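Local coordinates for protein putative phosphohydrolase (Shewanella amazonensis, PDB 3M1T) that is of unknown function but carries an HDOD domain of the HD phosphodiesterase clan and may act in signal transduction or phosphohydrolysis, at residues E99-L103 and A104-G108; G135-H138 and S139-E142; S157-A161 and D162-R166. All blocks are in the same frame, centred on the assembly; numbering follows the deposited sequence.

Interaction 1 of 3, residues E99-L103 and A104-G108; sequences EGFDL and ADFWG
The rings of Phe101 and Phe106 meet obliquely, Phe101 CD2 lying 4.2 Å from Phe106 CD1, as the chain enters helix 103-124 through a capped N terminus. On its other flank the Phe106 ring turns toward its neighbour in sequence: Phe106 CD2 stands over the centre of one face of the Trp107 indole, 3.7 Å above that plane, while Trp107 CD2 lies at the edge of the Phe106 ring, in its plane. Trp107 is in turn flanked by Leu103, one helical turn earlier. The two side chains run alongside each other in the same direction, with Leu103 CB 4.1 Å from Trp107 CD1.

Helix capping in an all-helical HDOD domain is well illustrated by Asp102, the N-cap residue. With CG anti to the backbone N (chi1 -178°), its carboxylate folds forward over the first turn, where OD2 uses its anti lone pair to accept from Asp105 N at 2.9 Å. Ala104 N is also close to this oxygen, but the angle is too poor for a bond. The carboxylate thus supplies an acceptor to an amide of the first turn, and its negative charge probably interacts favourably with the positive end of the helix dipole.

Phe101 and Phe106 also pack on Leu143 of helix 140-148, and Trp107 on Val91 and Val92 of helix 79-94, so the start of this helix packs against two others. Main-chain bonding begins at the cap itself: Asp102 O accepts from Phe106 N at 2.9 Å, and Leu103 O from Trp107 N at 2.8 Å with an N-H...O angle of 170°.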
loop_
_atom_site.group_PDB
_atom_site.type_symbol
_atom_site.label_atom_id
_atom_site.label_comp_id
_atom_site.label_asym_id
_atom_site.label_seq_id
_atom_site.Cartn_x
_atom_site.Cartn_y
_atom_site.Cartn_z
ATOM N N GLU A 99 4.949 -17.822 4.097
ATOM C CA GLU A 99 5.552 -18.351 5.331
ATOM C C GLU A 99 6.025 -17.221 6.212
ATOM O O GLU A 99 6.654 -16.267 5.737
ATOM C CB GLU A 99 6.735 -19.292 5.033
ATOM C CG GLU A 99 7.684 -19.596 6.232
ATOM C CD GLU A 99 7.090 -20.537 7.287
ATOM O OE1 GLU A 99 6.014 -21.053 7.050
ATOM O OE2 GLU A 99 7.709 -20.741 8.349
ATOM N N GLY A 100 5.726 -17.332 7.503
ATOM C CA GLY A 100 6.139 -16.352 8.485
ATOM C C GLY A 100 5.312 -15.075 8.576
ATOM O O GLY A 100 5.673 -14.159 9.336
ATOM N N PHE A 101 4.218 -14.991 7.827
ATOM C CA PHE A 101 3.363 -13.813 7.888
ATOM C C PHE A 101 1.976 -14.191 8.278
ATOM O O PHE A 101 1.431 -15.144 7.754
ATOM C CB PHE A 101 3.297 -13.101 6.525
ATOM C CG PHE A 101 4.549 -12.368 6.197
ATOM C CD1 PHE A 101 5.599 -13.031 5.587
ATOM C CD2 PHE A 101 4.695 -11.029 6.523
ATOM C CE1 PHE A 101 6.791 -12.364 5.300
ATOM C CE2 PHE A 101 5.880 -10.351 6.229
ATOM C CZ PHE A 101 6.927 -11.030 5.632
ATOM N N ASP A 102 1.401 -13.411 9.178
ATOM C CA ASP A 102 -0.027 -13.459 9.385
ATOM C C ASP A 102 -0.589 -12.408 8.480
ATOM O O ASP A 102 -0.295 -11.225 8.639
ATOM C CB ASP A 102 -0.454 -13.107 10.799
ATOM C CG ASP A 102 -1.963 -13.224 10.962
ATOM O OD1 ASP A 102 -2.451 -14.370 11.088
ATOM O OD2 ASP A 102 -2.671 -12.199 10.912
ATOM N N LEU A 103 -1.421 -12.816 7.560
ATOM C CA LEU A 103 -1.947 -11.873 6.598
ATOM C C LEU A 103 -2.908 -10.813 7.213
ATOM O O LEU A 103 -2.867 -9.667 6.781
ATOM C CB LEU A 103 -2.518 -12.618 5.373
ATOM C CG LEU A 103 -1.441 -13.243 4.429
ATOM C CD1 LEU A 103 -2.015 -13.963 3.230
ATOM C CD2 LEU A 103 -0.444 -12.200 3.947
ATOM N N ALA A 104 -3.729 -11.149 8.234
ATOM C CA ALA A 104 -4.493 -10.103 8.930
ATOM C C ALA A 104 -3.582 -9.014 9.496
ATOM O O ALA A 104 -3.916 -7.834 9.420
ATOM C CB ALA A 104 -5.375 -10.696 10.075
ATOM N N ASP A 105 -2.448 -9.398 10.079
ATOM C CA ASP A 105 -1.504 -8.425 10.638
ATOM C C ASP A 105 -0.801 -7.643 9.506
ATOM O O ASP A 105 -0.636 -6.422 9.601
ATOM C CB ASP A 105 -0.436 -9.096 11.526
ATOM C CG ASP A 105 -0.988 -9.625 12.865
ATOM O OD1 ASP A 105 -2.159 -9.393 13.217
ATOM O OD2 ASP A 105 -0.211 -10.288 13.571
ATOM N N PHE A 106 -0.370 -8.362 8.473
ATOM C CA PHE A 106 0.308 -7.747 7.306
ATOM C C PHE A 106 -0.600 -6.711 6.711
ATOM O O PHE A 106 -0.217 -5.551 6.517
ATOM C CB PHE A 106 0.666 -8.772 6.229
ATOM C CG PHE A 106 1.241 -8.141 4.980
ATOM C CD1 PHE A 106 2.592 -7.822 4.883
ATOM C CD2 PHE A 106 0.402 -7.812 3.938
ATOM C CE1 PHE A 106 3.093 -7.217 3.727
ATOM C CE2 PHE A 106 0.882 -7.168 2.807
ATOM C CZ PHE A 106 2.229 -6.882 2.702
ATOM N N TRP A 107 -1.814 -7.136 6.364
ATOM C CA TRP A 107 -2.739 -6.190 5.733
ATOM C C TRP A 107 -3.210 -5.114 6.688
ATOM O O TRP A 107 -3.417 -3.988 6.285
ATOM C CB TRP A 107 -3.922 -6.936 5.090
ATOM C CG TRP A 107 -3.495 -7.667 3.869
ATOM C CD1 TRP A 107 -3.503 -9.014 3.702
ATOM C CD2 TRP A 107 -2.993 -7.116 2.632
ATOM N NE1 TRP A 107 -3.040 -9.358 2.453
ATOM C CE2 TRP A 107 -2.684 -8.210 1.787
ATOM C CE3 TRP A 107 -2.732 -5.827 2.175
ATOM C CZ2 TRP A 107 -2.186 -8.045 0.531
ATOM C CZ3 TRP A 107 -2.213 -5.668 0.940
ATOM C CH2 TRP A 107 -1.934 -6.754 0.115
ATOM N N GLY A 108 -3.364 -5.442 7.961
ATOM C CA GLY A 108 -3.692 -4.408 8.936
ATOM C C GLY A 108 -2.670 -3.274 8.916
ATOM O O GLY A 108 -3.035 -2.084 8.942
#

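Interaction 2 of 3, residues G135-H138 and S139-E142; sequences GILH and SIGE
Between Leu137 and Ile140 the backbone makes a type I beta turn, closed by a straight but weak hydrogen bond from Ile140 N to Leu137 O at 3.4 Å, and so passes from helix 128-137 into helix 140-148. Two waters complete the junction: one accepts from Ser139 N and donates to Ile136 O, the other accepts from Gly141 N and donates to His138 O. That last oxygen also bonds to Gln202 NE2.

Among the side chains, His138 makes two distinct contacts. Its CG sits between the backbone N and the carbonyl carbon (chi1 86°), which folds the imidazole back toward the preceding turn. There ND1 donates to Gly135 O at 2.7 Å, with an angle of 175°; the acceptor lies in the ring plane and offers a lone pair in the carbonyl plane. The same oxygen takes His138 N at 3.2 Å. Over one ring face stands Ser139 CB, 3.8 Å from the centroid in a CH-pi contact. On the apolar side Leu137 CD2 meets Ile140 CD1 at 4.0 Å, and both residues pack on Val91.

The His-Ser pair probably corresponds to the His-Asp signature of the HD clan, with serine in the aspartate position. The chemistry implies a buried imidazole whose ND1 hydrogen is committed to a main-chain carbonyl and whose rotation is fixed by that bond together with the methylene packed on its face.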
loop_
_atom_site.group_PDB
_atom_site.type_symbol
_atom_site.label_atom_id
_atom_site.label_comp_id
_atom_site.label_asym_id
_atom_site.label_seq_id
_atom_site.Cartn_x
_atom_site.Cartn_y
_atom_site.Cartn_z
ATOM N N GLY A 135 -0.387 3.152 -0.570
ATOM C CA GLY A 135 -0.268 2.425 0.658
ATOM C C GLY A 135 -0.631 0.947 0.552
ATOM O O GLY A 135 0.132 0.086 1.037
ATOM N N ILE A 136 -1.725 0.643 -0.139
ATOM C CA ILE A 136 -2.139 -0.760 -0.332
ATOM C C ILE A 136 -1.049 -1.561 -0.986
ATOM O O ILE A 136 -0.817 -2.684 -0.610
ATOM C CB ILE A 136 -3.422 -0.863 -1.162
ATOM C CG1 ILE A 136 -4.564 -0.274 -0.371
ATOM C CG2 ILE A 136 -3.680 -2.330 -1.645
ATOM C CD1 ILE A 136 -4.792 -0.903 1.047
ATOM N N LEU A 137 -0.344 -0.953 -1.931
ATOM C CA LEU A 137 0.653 -1.660 -2.757
ATOM C C LEU A 137 2.058 -1.665 -2.150
ATOM O O LEU A 137 2.931 -2.397 -2.614
ATOM C CB LEU A 137 0.749 -0.998 -4.127
ATOM C CG LEU A 137 -0.489 -1.081 -4.983
ATOM C CD1 LEU A 137 -0.373 -0.175 -6.264
ATOM C CD2 LEU A 137 -0.815 -2.552 -5.333
ATOM N N HIS A 138 2.290 -0.822 -1.134
ATOM C CA HIS A 138 3.683 -0.474 -0.855
ATOM C C HIS A 138 4.572 -1.586 -0.344
ATOM O O HIS A 138 5.808 -1.538 -0.542
ATOM C CB HIS A 138 3.771 0.718 0.139
ATOM C CG HIS A 138 3.716 0.323 1.562
ATOM N ND1 HIS A 138 2.535 0.018 2.198
ATOM C CD2 HIS A 138 4.694 0.235 2.518
ATOM C CE1 HIS A 138 2.783 -0.235 3.470
ATOM N NE2 HIS A 138 4.087 -0.144 3.672
ATOM N N SER A 139 3.991 -2.559 0.349
ATOM C CA SER A 139 4.793 -3.565 1.045
ATOM C C SER A 139 4.732 -4.933 0.393
ATOM O O SER A 139 5.249 -5.928 0.902
ATOM C CB SER A 139 4.354 -3.667 2.525
ATOM O OG SER A 139 5.417 -4.240 3.281
ATOM N N ILE A 140 4.101 -5.036 -0.771
ATOM C CA ILE A 140 3.963 -6.356 -1.376
ATOM C C ILE A 140 5.317 -6.963 -1.784
ATOM O O ILE A 140 5.456 -8.180 -1.817
ATOM C CB ILE A 140 2.993 -6.342 -2.527
ATOM C CG1 ILE A 140 1.630 -5.886 -1.985
ATOM C CG2 ILE A 140 2.887 -7.724 -3.195
ATOM C CD1 ILE A 140 0.555 -5.614 -3.089
ATOM N N GLY A 141 6.301 -6.131 -2.097
ATOM C CA GLY A 141 7.627 -6.620 -2.458
ATOM C C GLY A 141 8.253 -7.447 -1.340
ATOM O O GLY A 141 8.981 -8.380 -1.650
ATOM N N GLU A 142 7.978 -7.107 -0.089
ATOM C CA GLU A 142 8.430 -7.912 1.066
ATOM C C GLU A 142 7.989 -9.377 0.864
ATOM O O GLU A 142 8.776 -10.347 0.929
ATOM C CB GLU A 142 7.797 -7.319 2.342
ATOM C CG GLU A 142 8.418 -7.737 3.662
ATOM C CD GLU A 142 7.924 -6.913 4.854
ATOM O OE1 GLU A 142 7.069 -6.005 4.702
ATOM O OE2 GLU A 142 8.405 -7.184 5.971
HETATM O O HOH W 1 1.437 -3.408 1.034
HETATM O O HOH W 2 6.985 -3.389 -2.035
#

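Interaction 3 of 3, residues S157-A161 and D162-R166; sequences SAAVA and DGADR
Arg166, the first residue of helix 166-174, reaches back to helix 150-161, and its path begins at CB, 3.6 Å from Val160 CG2. Arg166 CG passes Val160 CG2 at 4.2 Å. The chain is extended as far as CD and then bends (chi3 -59°), which brings the guanidinium back over Val160, so that Val160 CG2 lies 4.0 Å from the guanidinium plane, over its centre. At the tip NH1 donates to Ser157 OG at 3.0 Å, nearly in the guanidinium plane, and NH2 adds a weak bond to the same oxygen. Ser157 OG has a further weak bond to Ala153 O. Replacing Arg166 by an alanine would probably leave Ser157 OG without its two guanidinium donors and strip the flat group from Val160, with CB alone still touching its CG2.

Helix 150-161 ends just beyond Val160. Ala159 O accepts from Ala164 N at 3.0 Å and from Asp162 N on the opposite face of its carbonyl plane, while Val160 O takes Gly163 N at 2.9 Å. One water donates to both Val160 O and Ala164 O. Asp165, the N-cap of helix 166-174, accepts from Leu168 N through OD1. The arrangement is a Schellman motif, with Gly163 at positive phi as its C-prime residue, followed directly by a helix N-cap.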
loop_
_atom_site.group_PDB
_atom_site.type_symbol
_atom_site.label_atom_id
_atom_site.label_comp_id
_atom_site.label_asym_id
_atom_site.label_seq_id
_atom_site.Cartn_x
_atom_site.Cartn_y
_atom_site.Cartn_z
ATOM N N SER A 157 16.969 -11.919 7.010
ATOM C CA SER A 157 16.357 -11.667 8.329
ATOM C C SER A 157 17.283 -11.966 9.471
ATOM O O SER A 157 17.330 -11.232 10.458
ATOM C CB SER A 157 15.049 -12.432 8.478
ATOM O OG SER A 157 14.095 -11.872 7.590
ATOM N N ALA A 158 18.095 -13.006 9.329
ATOM C CA ALA A 158 19.068 -13.304 10.379
ATOM C C ALA A 158 20.109 -12.179 10.511
ATOM O O ALA A 158 20.466 -11.782 11.639
ATOM C CB ALA A 158 19.752 -14.672 10.113
ATOM N N ALA A 159 20.564 -11.655 9.369
ATOM C CA ALA A 159 21.547 -10.537 9.357
ATOM C C ALA A 159 20.915 -9.265 9.971
ATOM O O ALA A 159 21.540 -8.550 10.741
ATOM C CB ALA A 159 22.083 -10.251 7.919
ATOM N N VAL A 160 19.647 -9.040 9.602
ATOM C CA VAL A 160 18.913 -7.919 10.139
ATOM C C VAL A 160 18.744 -8.004 11.644
ATOM O O VAL A 160 18.874 -7.008 12.380
ATOM C CB VAL A 160 17.534 -7.746 9.398
ATOM C CG1 VAL A 160 16.723 -6.710 10.182
ATOM C CG2 VAL A 160 17.774 -7.402 7.952
ATOM N N ALA A 161 18.586 -9.214 12.160
ATOM C CA ALA A 161 18.499 -9.421 13.597
ATOM C C ALA A 161 19.811 -9.037 14.338
ATOM O O ALA A 161 19.807 -8.696 15.522
ATOM C CB ALA A 161 18.108 -10.896 13.911
ATOM N N ASP A 162 20.928 -9.085 13.609
ATOM C CA ASP A 162 22.237 -8.696 14.073
ATOM C C ASP A 162 22.619 -7.274 13.655
ATOM O O ASP A 162 23.766 -6.880 13.766
ATOM C CB ASP A 162 23.306 -9.682 13.593
ATOM C CG ASP A 162 23.314 -10.974 14.383
ATOM O OD1 ASP A 162 22.799 -11.000 15.517
ATOM O OD2 ASP A 162 23.855 -11.951 13.854
ATOM N N GLY A 163 21.630 -6.506 13.209
ATOM C CA GLY A 163 21.833 -5.089 12.977
ATOM C C GLY A 163 22.007 -4.649 11.534
ATOM O O GLY A 163 22.179 -3.457 11.278
ATOM N N ALA A 164 21.988 -5.548 10.551
ATOM C CA ALA A 164 22.197 -5.142 9.180
ATOM C C ALA A 164 20.928 -4.446 8.667
ATOM O O ALA A 164 19.848 -4.672 9.197
ATOM C CB ALA A 164 22.491 -6.355 8.249
ATOM N N ASP A 165 21.094 -3.616 7.644
ATOM C CA ASP A 165 19.966 -2.954 6.985
ATOM C C ASP A 165 19.339 -3.892 6.002
ATOM O O ASP A 165 20.002 -4.378 5.087
ATOM C CB ASP A 165 20.508 -1.736 6.261
ATOM C CG ASP A 165 19.406 -0.948 5.492
ATOM O OD1 ASP A 165 18.855 -1.440 4.530
ATOM O OD2 ASP A 165 19.088 0.156 5.946
ATOM N N ARG A 166 18.047 -4.164 6.150
ATOM C CA ARG A 166 17.347 -5.106 5.273
ATOM C C ARG A 166 17.458 -4.758 3.781
ATOM O O ARG A 166 17.736 -5.620 2.937
ATOM C CB ARG A 166 15.870 -5.263 5.695
ATOM C CG ARG A 166 15.134 -6.280 4.912
ATOM C CD ARG A 166 13.739 -6.540 5.509
ATOM N NE ARG A 166 13.723 -7.002 6.873
ATOM C CZ ARG A 166 13.870 -8.275 7.214
ATOM N NH1 ARG A 166 14.129 -9.177 6.265
ATOM N NH2 ARG A 166 13.813 -8.629 8.466
HETATM O O HOH W 3 18.832 -4.170 11.556
#

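From the N terminus onward, each contact joins adjoining pieces of chain and closes no more than a local turn; the three follow in series, neither nesting nor crossing. Interaction 1 starts helix 103-124, interaction 2 turns helix 128-137 into helix 140-148, and interaction 3 ends helix 150-161 ahead of helix 166-174. Interactions 1 and 2 touch in space, their centres about 12 Å apart: the Trp107 ring packs against Ile136 and Ile140, and Phe106 against Ser139, tying the start of helix 103-124 to the buried turn. Interaction 3 lies on the surface, its centre about 20 Å from both others, touching neither.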